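Local coordinates for protein butyryl-CoA dehydrogenase (PDB 6CXT) that belongs to the acyl-CoA dehydrogenase family of flavoproteins and holds flavin-adenine dinucleotide in an assembly of several identical subunits, at residues 79-87 against 202-210; 247-257 against 320-331. All coordinates share one frame; numbering follows the deposited sequence.

Overall arrangement
The acyl-CoA dehydrogenase fold packs its helical N- and C-terminal domains together and sets the middle beta domain against them; one contact joins two domains and the other lies inside one. Contact 1 ties the start of helix 81-101 to the loop leading into strand 209-220, a joint between N-terminal and middle domains beside the flavin. Contact 2 lies within the C-terminal helical domain, where helices 248-267 and 313-338 pack together. Both are buried, yet contact 1 mixes a polar capping cluster with a small apolar patch, whereas contact 2 is mostly apolar and polar at one end. Ile249 packs on Leu84 and Phe85, and Phe250 on Thr81; the centres of the two contacts lie about 15 Å apart.

Contact 1. Residues 79-87 against 202-210. With FAD (flavin-adenine dinucleotide), chain D; EDO (1,2-ethanediol), chain E.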
loop_
_atom_site.group_PDB
_atom_site.type_symbol
_atom_site.label_atom_id
_atom_site.label_comp_id
_atom_site.label_asym_id
_atom_site.label_seq_id
_atom_site.Cartn_x
_atom_site.Cartn_y
_atom_site.Cartn_z
ATOM N N THR B 79 6.166 -17.646 23.297
ATOM C CA THR B 79 4.934 -17.115 22.718
ATOM C C THR B 79 4.278 -16.004 23.513
ATOM O O THR B 79 3.431 -15.310 22.986
ATOM C CB THR B 79 3.894 -18.189 22.495
ATOM O OG1 THR B 79 3.793 -18.932 23.708
ATOM C CG2 THR B 79 4.316 -19.085 21.253
ATOM N N ASP B 80 4.659 -15.836 24.775
ATOM C CA ASP B 80 4.073 -14.716 25.547
ATOM C C ASP B 80 4.856 -13.429 25.259
ATOM O O ASP B 80 5.746 -12.988 25.996
ATOM C CB ASP B 80 4.057 -15.036 27.042
ATOM C CG ASP B 80 3.207 -14.053 27.816
ATOM O OD1 ASP B 80 2.862 -12.961 27.269
ATOM O OD2 ASP B 80 2.911 -14.368 28.984
ATOM N N THR B 81 4.508 -12.799 24.142
ATOM C CA THR B 81 5.122 -11.541 23.742
ATOM C C THR B 81 4.941 -10.457 24.823
ATOM O O THR B 81 5.834 -9.650 25.033
ATOM C CB THR B 81 4.505 -11.128 22.386
ATOM O OG1 THR B 81 4.691 -12.245 21.470
ATOM C CG2 THR B 81 5.163 -9.853 21.785
ATOM N N GLY B 82 3.759 -10.410 25.415
ATOM C CA GLY B 82 3.378 -9.379 26.405
ATOM C C GLY B 82 4.355 -9.442 27.565
ATOM O O GLY B 82 4.785 -8.399 28.105
ATOM N N LEU B 83 4.697 -10.670 27.939
ATOM C CA LEU B 83 5.645 -10.874 29.050
ATOM C C LEU B 83 7.036 -10.327 28.703
ATOM O O LEU B 83 7.678 -9.631 29.514
ATOM C CB LEU B 83 5.708 -12.350 29.491
ATOM C CG LEU B 83 6.741 -12.662 30.617
ATOM C CD1 LEU B 83 6.383 -11.888 31.862
ATOM C CD2 LEU B 83 6.714 -14.142 30.974
ATOM N N LEU B 84 7.513 -10.630 27.497
ATOM C CA LEU B 84 8.801 -10.107 27.027
ATOM C C LEU B 84 8.792 -8.591 26.999
ATOM O O LEU B 84 9.804 -7.966 27.336
ATOM C CB LEU B 84 9.134 -10.657 25.627
ATOM C CG LEU B 84 9.421 -12.167 25.668
ATOM C CD1 LEU B 84 9.628 -12.631 24.213
ATOM C CD2 LEU B 84 10.644 -12.525 26.566
ATOM N N PHE B 85 7.676 -8.034 26.557
ATOM C CA PHE B 85 7.478 -6.588 26.460
ATOM C C PHE B 85 7.580 -5.960 27.878
ATOM O O PHE B 85 8.300 -5.005 28.058
ATOM C CB PHE B 85 6.117 -6.324 25.866
ATOM C CG PHE B 85 5.667 -4.890 25.956
ATOM C CD1 PHE B 85 6.323 -3.888 25.270
ATOM C CD2 PHE B 85 4.522 -4.566 26.680
ATOM C CE1 PHE B 85 5.901 -2.525 25.381
ATOM C CE2 PHE B 85 4.076 -3.232 26.805
ATOM C CZ PHE B 85 4.752 -2.213 26.125
ATOM N N ALA B 86 6.837 -6.510 28.840
ATOM C CA ALA B 86 6.953 -6.057 30.272
ATOM C C ALA B 86 8.418 -6.044 30.720
ATOM O O ALA B 86 8.879 -5.097 31.396
ATOM C CB ALA B 86 6.089 -6.939 31.189
ATOM N N GLY B 87 9.137 -7.112 30.387
ATOM C CA GLY B 87 10.512 -7.298 30.815
ATOM C C GLY B 87 11.402 -6.268 30.158
ATOM O O GLY B 87 12.337 -5.750 30.776
ATOM N N LEU B 202 -6.307 -4.476 23.947
ATOM C CA LEU B 202 -6.457 -5.382 22.756
ATOM C C LEU B 202 -5.486 -6.552 22.841
ATOM O O LEU B 202 -5.867 -7.707 22.574
ATOM C CB LEU B 202 -6.168 -4.575 21.467
ATOM C CG LEU B 202 -6.266 -5.412 20.169
ATOM C CD1 LEU B 202 -7.687 -5.970 20.009
ATOM C CD2 LEU B 202 -5.955 -4.453 19.008
ATOM N N GLY B 203 -4.224 -6.279 23.229
ATOM C CA GLY B 203 -3.214 -7.326 23.320
ATOM C C GLY B 203 -2.309 -7.210 24.503
ATOM O O GLY B 203 -2.587 -6.399 25.429
ATOM N N LEU B 204 -1.248 -8.020 24.490
ATOM C CA LEU B 204 -0.128 -7.942 25.471
ATOM C C LEU B 204 -0.660 -8.085 26.888
ATOM O O LEU B 204 -0.286 -7.308 27.790
ATOM C CB LEU B 204 0.656 -6.622 25.307
ATOM C CG LEU B 204 1.224 -6.318 23.905
ATOM C CD1 LEU B 204 1.602 -4.838 23.785
ATOM C CD2 LEU B 204 2.446 -7.183 23.549
ATOM N N ARG B 205 -1.590 -9.010 27.038
ATOM C CA ARG B 205 -2.250 -9.258 28.305
ATOM C C ARG B 205 -1.282 -9.445 29.492
ATOM O O ARG B 205 -1.569 -8.967 30.578
ATOM C CB ARG B 205 -3.265 -10.425 28.149
ATOM N N SER B 206 -0.127 -10.085 29.293
ATOM C CA SER B 206 0.812 -10.309 30.401
ATOM C C SER B 206 1.544 -9.052 30.855
ATOM O O SER B 206 2.215 -9.107 31.892
ATOM C CB SER B 206 1.812 -11.422 30.145
ATOM O OG SER B 206 1.093 -12.654 29.926
ATOM N N ALA B 207 1.448 -7.965 30.083
ATOM C CA ALA B 207 2.142 -6.710 30.467
ATOM C C ALA B 207 1.055 -5.832 31.073
ATOM O O ALA B 207 0.234 -5.284 30.353
ATOM C CB ALA B 207 2.794 -6.023 29.252
ATOM N N PRO B 208 1.054 -5.653 32.410
ATOM C CA PRO B 208 0.015 -4.816 33.005
ATOM C C PRO B 208 0.103 -3.394 32.472
ATOM O O PRO B 208 1.217 -2.910 32.217
ATOM C CB PRO B 208 0.397 -4.776 34.509
ATOM C CG PRO B 208 1.227 -5.945 34.698
ATOM C CD PRO B 208 2.006 -6.152 33.412
ATOM N N LEU B 209 -1.041 -2.742 32.311
ATOM C CA LEU B 209 -1.065 -1.321 31.932
ATOM C C LEU B 209 -1.987 -0.616 32.935
ATOM O O LEU B 209 -3.132 -0.995 33.125
ATOM C CB LEU B 209 -1.599 -1.136 30.476
ATOM C CG LEU B 209 -1.417 0.264 29.914
ATOM C CD1 LEU B 209 0.043 0.694 29.803
ATOM C CD2 LEU B 209 -2.074 0.361 28.528
ATOM N N ASN B 210 -1.500 0.468 33.547
ATOM C CA ASN B 210 -2.286 1.054 34.622
ATOM C C ASN B 210 -2.178 2.571 34.706
ATOM O O ASN B 210 -1.145 3.156 34.389
ATOM C CB ASN B 210 -1.720 0.548 36.006
ATOM C CG ASN B 210 -1.564 -0.936 36.070
ATOM O OD1 ASN B 210 -0.536 -1.464 35.659
ATOM N ND2 ASN B 210 -2.580 -1.629 36.614
HETATM P PA FAD D . -1.899 11.027 21.090
HETATM O O1A FAD D . -0.510 11.568 21.374
HETATM O O2A FAD D . -3.191 11.661 21.577
HETATM O O5B FAD D . -1.989 10.749 19.489
HETATM C C5B FAD D . -3.235 10.426 18.829
HETATM C C4B FAD D . -2.907 10.452 17.321
HETATM O O4B FAD D . -2.397 11.759 16.953
HETATM C C3B FAD D . -1.829 9.431 16.975
HETATM O O3B FAD D . -2.168 8.994 15.653
HETATM C C2B FAD D . -0.557 10.301 16.881
HETATM O O2B FAD D . 0.500 9.715 16.080
HETATM C C1B FAD D . -1.129 11.643 16.331
HETATM N N9A FAD D . -0.184 12.732 16.657
HETATM C C8A FAD D . 0.060 13.278 17.879
HETATM N N7A FAD D . 1.088 14.192 17.785
HETATM C C5A FAD D . 1.517 14.211 16.492
HETATM C C6A FAD D . 2.537 14.930 15.685
HETATM N N6A FAD D . 3.400 15.845 16.252
HETATM N N1A FAD D . 2.617 14.622 14.354
HETATM C C2A FAD D . 1.803 13.697 13.740
HETATM N N3A FAD D . 0.844 13.035 14.426
HETATM C C4A FAD D . 0.662 13.235 15.761
HETATM N N1 FAD D . 3.503 5.451 28.411
HETATM C C2 FAD D . 4.366 5.493 29.490
HETATM O O2 FAD D . 4.646 6.642 29.930
HETATM N N3 FAD D . 4.893 4.383 30.083
HETATM C C4 FAD D . 4.545 3.147 29.673
HETATM O O4 FAD D . 5.026 2.159 30.229
HETATM C C4X FAD D . 3.598 3.014 28.512
HETATM N N5 FAD D . 3.167 1.820 28.048
HETATM C C5X FAD D . 2.256 1.702 27.041
HETATM C C6 FAD D . 1.865 0.397 26.637
HETATM C C7 FAD D . 0.908 0.255 25.610
HETATM C C7M FAD D . 0.470 -1.133 25.214
HETATM C C8 FAD D . 0.329 1.442 24.960
HETATM C C8M FAD D . -0.670 1.294 23.861
HETATM C C9 FAD D . 0.737 2.740 25.333
HETATM C C9A FAD D . 1.696 2.892 26.361
HETATM N N10 FAD D . 2.126 4.182 26.810
HETATM C C10 FAD D . 3.074 4.256 27.889
HETATM C "C1'" FAD D . 1.601 5.407 26.227
HETATM C "C2'" FAD D . 2.220 5.605 24.823
HETATM O "O2'" FAD D . 3.611 5.969 24.850
HETATM C "C3'" FAD D . 1.348 6.585 24.053
HETATM O "O3'" FAD D . 0.084 5.924 23.841
HETATM C "C4'" FAD D . 1.917 7.208 22.767
HETATM O "O4'" FAD D . 3.034 8.099 23.087
HETATM C "C5'" FAD D . 0.848 8.022 22.024
HETATM O "O5'" FAD D . 0.248 8.926 22.961
HETATM P P FAD D . -1.321 9.003 23.052
HETATM O O1P FAD D . -1.724 10.075 24.069
HETATM O O2P FAD D . -1.963 7.648 23.280
HETATM O O3P FAD D . -1.867 9.506 21.630
HETATM C C1 EDO E . -0.056 -11.932 25.999
HETATM O O1 EDO E . 0.868 -11.329 26.918
HETATM C C2 EDO E . 0.592 -12.559 24.740
HETATM O O2 EDO E . 1.282 -11.472 24.081
#
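Asp80, the N-cap of helix 81-101, is hydrogen-bonded to Ser206 where the helical N-terminal domain of the acyl-CoA dehydrogenase fold meets the type I turn Leu204 to Ala207 that precedes strand 209-220. With CG of Asp80 anti to the backbone N (chi1 -168°), the carboxylate folds back over the first helical turn. OD1 receives Leu83 N at 3.0 Å, the capping bond, which arrives from well above the carboxylate plane. OD2 receives Ser206 OG at 2.7 Å on its syn lone pair. A molecule of 1,2-ethanediol, presumably an additive carried over from crystal growth, bridges the same corner: its O1 donates to Asp80 OD1 and accepts from Ser206 N, and its O2 takes the N-H of Gly82.

Leu204 shows how the apolar half is built. Its CB lies 4.0 Å from Gly82 CA. From CG, one branch, CD2, drops onto Gly82 CA (3.7 Å) and the other, CD1, rises over one face of the Phe85 ring, toward its rim. CD1 also approaches the flavin methyl C7M. The methyl of Ala207 works from another direction, at the edge of the same ring. Phe85 also touches the bound FK4, and its ring edge meets both turn and cofactor: CD2 is 3.4 Å from Ala207 CB, and CZ is 3.9 Å from FAD C6.

Contact 2. Residues 247-257 against 320-331; sequences FAIFVGAMQRD and KLAISEAFVQSG
Met254 and Phe327 are reciprocal knobs in a knobs-into-holes interface between helices 248-267 and 313-338, part of the helical bundle of the C-terminal domain. The segment axes run in the same general direction, 9.2 Å apart at closest approach and crossing at 33°. Met254 enters a hollow bounded by Ile323, Ala326, Phe327 and Ser330. Its chain bends at chi3 (-77°), laying SD 3.7 Å from Ala326 CB and carrying CE back toward Ile323, while CG rests against Phe327 CD1 and Ser330 CB.

Phe327 fills the answering hollow among Phe250, Ala253, Met254 and Asp257. Its ring lies nearly parallel to that of Phe250, with planes at 19°, but a large offset leaves little of one ring over the other; the closest carbons, Phe250 CD1 and Phe327 CE2, are 3.3 Å apart. Ala253 adds only a methyl beside CE1 and CZ of Phe327. Further along, the CG2 branch of Ile323 presses on Phe247 O and Phe250 CB, and its CG1 meets Val251 CG2.

At the Phe247 end the aliphatic chain of Lys320 lies over the ring, with CG 3.7 Å from the centroid and almost on the normal, a CH-pi contact. Phe250 CE2 lies over the opposite face, near its rim. The ammonium passes beyond the ring to the carbonyls of Ser359, Phe362 and Gly364.

At the other end Ser330 OG donates to the anti lone pair of Asp257 OD2 at 2.6 Å, and receives a water that also donates to Met254 O. Asp257 OD1 is hydrogen-bonded to Ser352 OG. Both carboxylate oxygens are thus engaged; if Asp257 is ionised, as is likely, hydroxyls from helices 313-338 and 351-359 would help to stabilise its buried charge.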
loop_
_atom_site.group_PDB
_atom_site.type_symbol
_atom_site.label_atom_id
_atom_site.label_comp_id
_atom_site.label_asym_id
_atom_site.label_seq_id
_atom_site.Cartn_x
_atom_site.Cartn_y
_atom_site.Cartn_z
ATOM N N PHE B 247 12.215 -3.648 20.629
ATOM C CA PHE B 247 11.529 -4.055 19.356
ATOM C C PHE B 247 12.178 -5.282 18.723
ATOM O O PHE B 247 11.590 -5.908 17.816
ATOM C CB PHE B 247 11.428 -2.829 18.404
ATOM C CG PHE B 247 10.328 -1.876 18.846
ATOM C CD1 PHE B 247 10.514 -1.039 20.010
ATOM C CD2 PHE B 247 9.094 -1.861 18.219
ATOM C CE1 PHE B 247 9.484 -0.299 20.503
ATOM C CE2 PHE B 247 8.043 -1.060 18.695
ATOM C CZ PHE B 247 8.238 -0.298 19.851
ATOM N N ALA B 248 13.358 -5.654 19.210
ATOM C CA ALA B 248 13.960 -6.958 18.846
ATOM C C ALA B 248 12.985 -8.117 19.127
ATOM O O ALA B 248 12.981 -9.112 18.390
ATOM C CB ALA B 248 15.257 -7.173 19.598
ATOM N N ILE B 249 12.147 -7.976 20.169
ATOM C CA ILE B 249 11.114 -8.991 20.485
ATOM C C ILE B 249 10.300 -9.341 19.211
ATOM O O ILE B 249 10.055 -10.541 18.886
ATOM C CB ILE B 249 10.139 -8.523 21.587
ATOM C CG1 ILE B 249 10.893 -8.310 22.933
ATOM C CG2 ILE B 249 9.012 -9.535 21.769
ATOM C CD1 ILE B 249 10.052 -7.486 23.912
ATOM N N PHE B 250 9.868 -8.305 18.517
ATOM C CA PHE B 250 8.853 -8.490 17.466
ATOM C C PHE B 250 9.491 -9.007 16.185
ATOM O O PHE B 250 8.806 -9.602 15.371
ATOM C CB PHE B 250 8.179 -7.156 17.199
ATOM C CG PHE B 250 7.682 -6.509 18.479
ATOM C CD1 PHE B 250 6.881 -7.254 19.389
ATOM C CD2 PHE B 250 8.014 -5.167 18.784
ATOM C CE1 PHE B 250 6.461 -6.704 20.624
ATOM C CE2 PHE B 250 7.549 -4.590 19.986
ATOM C CZ PHE B 250 6.817 -5.347 20.912
ATOM N N VAL B 251 10.777 -8.755 15.996
ATOM C CA VAL B 251 11.499 -9.384 14.888
ATOM C C VAL B 251 11.494 -10.914 15.114
ATOM O O VAL B 251 11.181 -11.687 14.196
ATOM C CB VAL B 251 12.960 -8.875 14.791
ATOM C CG1 VAL B 251 13.781 -9.721 13.806
ATOM C CG2 VAL B 251 12.991 -7.390 14.366
ATOM N N GLY B 252 11.797 -11.367 16.329
ATOM C CA GLY B 252 11.628 -12.790 16.645
ATOM C C GLY B 252 10.183 -13.269 16.462
ATOM O O GLY B 252 9.935 -14.345 15.847
ATOM N N ALA B 253 9.208 -12.501 16.969
ATOM C CA ALA B 253 7.822 -12.912 16.820
ATOM C C ALA B 253 7.456 -13.064 15.307
ATOM O O ALA B 253 6.704 -13.978 14.937
ATOM C CB ALA B 253 6.865 -11.946 17.517
ATOM N N MET B 254 7.986 -12.197 14.468
ATOM C CA MET B 254 7.698 -12.249 13.015
ATOM C C MET B 254 8.352 -13.488 12.377
ATOM O O MET B 254 7.771 -14.042 11.473
ATOM C CB MET B 254 8.174 -10.959 12.302
ATOM C CG MET B 254 7.144 -9.836 12.574
ATOM S SD MET B 254 7.641 -8.414 11.591
ATOM C CE MET B 254 9.026 -7.741 12.535
ATOM N N GLN B 255 9.535 -13.881 12.829
ATOM C CA GLN B 255 10.177 -15.143 12.311
ATOM C C GLN B 255 9.250 -16.309 12.608
ATOM O O GLN B 255 8.979 -17.149 11.733
ATOM C CB GLN B 255 11.572 -15.388 12.934
ATOM C CG GLN B 255 12.273 -16.621 12.311
ATOM C CD GLN B 255 12.501 -16.443 10.800
ATOM O OE1 GLN B 255 13.213 -15.528 10.386
ATOM N NE2 GLN B 255 11.905 -17.311 9.973
ATOM N N ARG B 256 8.657 -16.302 13.804
ATOM C CA ARG B 256 7.675 -17.315 14.179
ATOM C C ARG B 256 6.415 -17.303 13.306
ATOM O O ARG B 256 6.001 -18.359 12.811
ATOM C CB ARG B 256 7.300 -17.261 15.680
ATOM C CG ARG B 256 6.240 -18.334 16.033
ATOM C CD ARG B 256 5.834 -18.343 17.540
ATOM N NE ARG B 256 5.288 -17.041 17.949
ATOM C CZ ARG B 256 5.873 -16.187 18.800
ATOM N NH1 ARG B 256 7.050 -16.471 19.407
ATOM N NH2 ARG B 256 5.240 -15.049 19.099
ATOM N N ASP B 257 5.796 -16.136 13.125
ATOM C CA ASP B 257 4.704 -15.980 12.174
ATOM C C ASP B 257 5.051 -16.572 10.794
ATOM O O ASP B 257 4.256 -17.311 10.204
ATOM C CB ASP B 257 4.375 -14.479 11.928
ATOM C CG ASP B 257 3.581 -13.825 13.091
ATOM O OD1 ASP B 257 3.079 -14.561 14.005
ATOM O OD2 ASP B 257 3.419 -12.554 13.041
ATOM N N LYS B 320 12.476 1.080 14.674
ATOM C CA LYS B 320 11.238 0.962 15.492
ATOM C C LYS B 320 10.026 0.974 14.524
ATOM O O LYS B 320 9.076 0.161 14.636
ATOM C CB LYS B 320 11.121 2.190 16.449
ATOM C CG LYS B 320 10.060 2.049 17.539
ATOM C CD LYS B 320 8.617 2.234 17.077
ATOM C CE LYS B 320 7.709 2.532 18.260
ATOM N NZ LYS B 320 6.240 2.679 17.943
ATOM N N LEU B 321 10.032 1.957 13.624
ATOM C CA LEU B 321 8.926 2.112 12.656
ATOM C C LEU B 321 8.819 0.848 11.769
ATOM O O LEU B 321 7.739 0.292 11.634
ATOM C CB LEU B 321 9.189 3.351 11.786
ATOM C CG LEU B 321 8.177 3.669 10.683
ATOM C CD1 LEU B 321 6.822 3.930 11.328
ATOM C CD2 LEU B 321 8.697 4.883 9.849
ATOM N N ALA B 322 9.918 0.437 11.171
ATOM C CA ALA B 322 9.870 -0.669 10.205
ATOM C C ALA B 322 9.440 -1.953 10.930
ATOM O O ALA B 322 8.633 -2.721 10.374
ATOM C CB ALA B 322 11.225 -0.860 9.545
ATOM N N ILE B 323 9.989 -2.212 12.134
ATOM C CA ILE B 323 9.660 -3.448 12.860
ATOM C C ILE B 323 8.173 -3.461 13.227
ATOM O O ILE B 323 7.465 -4.482 13.009
ATOM C CB ILE B 323 10.530 -3.609 14.152
ATOM C CG1 ILE B 323 11.983 -3.906 13.741
ATOM C CG2 ILE B 323 9.988 -4.752 15.055
ATOM C CD1 ILE B 323 12.978 -3.735 14.892
ATOM N N SER B 324 7.696 -2.348 13.800
ATOM C CA SER B 324 6.360 -2.340 14.346
ATOM C C SER B 324 5.350 -2.397 13.151
ATOM O O SER B 324 4.349 -3.134 13.214
ATOM C CB SER B 324 6.127 -1.080 15.216
ATOM O OG SER B 324 6.337 0.104 14.428
ATOM N N GLU B 325 5.654 -1.667 12.075
ATOM C CA GLU B 325 4.770 -1.728 10.879
ATOM C C GLU B 325 4.782 -3.123 10.216
ATOM O O GLU B 325 3.711 -3.640 9.810
ATOM C CB GLU B 325 5.039 -0.591 9.859
ATOM C CG GLU B 325 4.755 0.803 10.486
ATOM C CD GLU B 325 3.281 1.085 10.759
ATOM O OE1 GLU B 325 2.371 0.321 10.307
ATOM O OE2 GLU B 325 2.957 2.127 11.437
ATOM N N ALA B 326 5.969 -3.711 10.124
ATOM C CA ALA B 326 6.053 -5.074 9.560
ATOM C C ALA B 326 5.274 -6.065 10.437
ATOM O O ALA B 326 4.640 -6.979 9.932
ATOM C CB ALA B 326 7.512 -5.505 9.371
ATOM N N PHE B 327 5.281 -5.841 11.758
ATOM C CA PHE B 327 4.665 -6.736 12.694
ATOM C C PHE B 327 3.146 -6.666 12.545
ATOM O O PHE B 327 2.474 -7.693 12.566
ATOM C CB PHE B 327 5.181 -6.472 14.143
ATOM C CG PHE B 327 4.710 -7.452 15.187
ATOM C CD1 PHE B 327 4.425 -8.803 14.882
ATOM C CD2 PHE B 327 4.656 -7.040 16.538
ATOM C CE1 PHE B 327 4.047 -9.725 15.892
ATOM C CE2 PHE B 327 4.261 -7.942 17.522
ATOM C CZ PHE B 327 3.952 -9.282 17.203
ATOM N N VAL B 328 2.598 -5.481 12.318
ATOM C CA VAL B 328 1.150 -5.367 12.053
ATOM C C VAL B 328 0.807 -6.136 10.739
ATOM O O VAL B 328 -0.163 -6.907 10.686
ATOM C CB VAL B 328 0.747 -3.847 11.910
ATOM C CG1 VAL B 328 -0.662 -3.687 11.308
ATOM C CG2 VAL B 328 0.765 -3.171 13.305
ATOM N N GLN B 329 1.610 -5.958 9.708
ATOM C CA GLN B 329 1.329 -6.630 8.439
ATOM C C GLN B 329 1.454 -8.155 8.608
ATOM O O GLN B 329 0.661 -8.902 8.044
ATOM C CB GLN B 329 2.265 -6.121 7.351
ATOM C CG GLN B 329 2.117 -4.623 7.049
ATOM C CD GLN B 329 3.176 -4.130 6.105
ATOM O OE1 GLN B 329 4.309 -3.826 6.525
ATOM N NE2 GLN B 329 2.837 -4.020 4.835
ATOM N N SER B 330 2.462 -8.575 9.366
ATOM C CA SER B 330 2.683 -9.997 9.651
ATOM C C SER B 330 1.450 -10.618 10.367
ATOM O O SER B 330 0.958 -11.703 10.003
ATOM C CB SER B 330 3.939 -10.158 10.535
ATOM O OG SER B 330 4.171 -11.570 10.773
ATOM N N GLY B 331 0.933 -9.907 11.398
ATOM C CA GLY B 331 -0.250 -10.363 12.117
ATOM C C GLY B 331 -1.459 -10.497 11.171
ATOM O O GLY B 331 -2.215 -11.472 11.263
HETATM O O HOH W 1 6.414 -12.483 9.434
#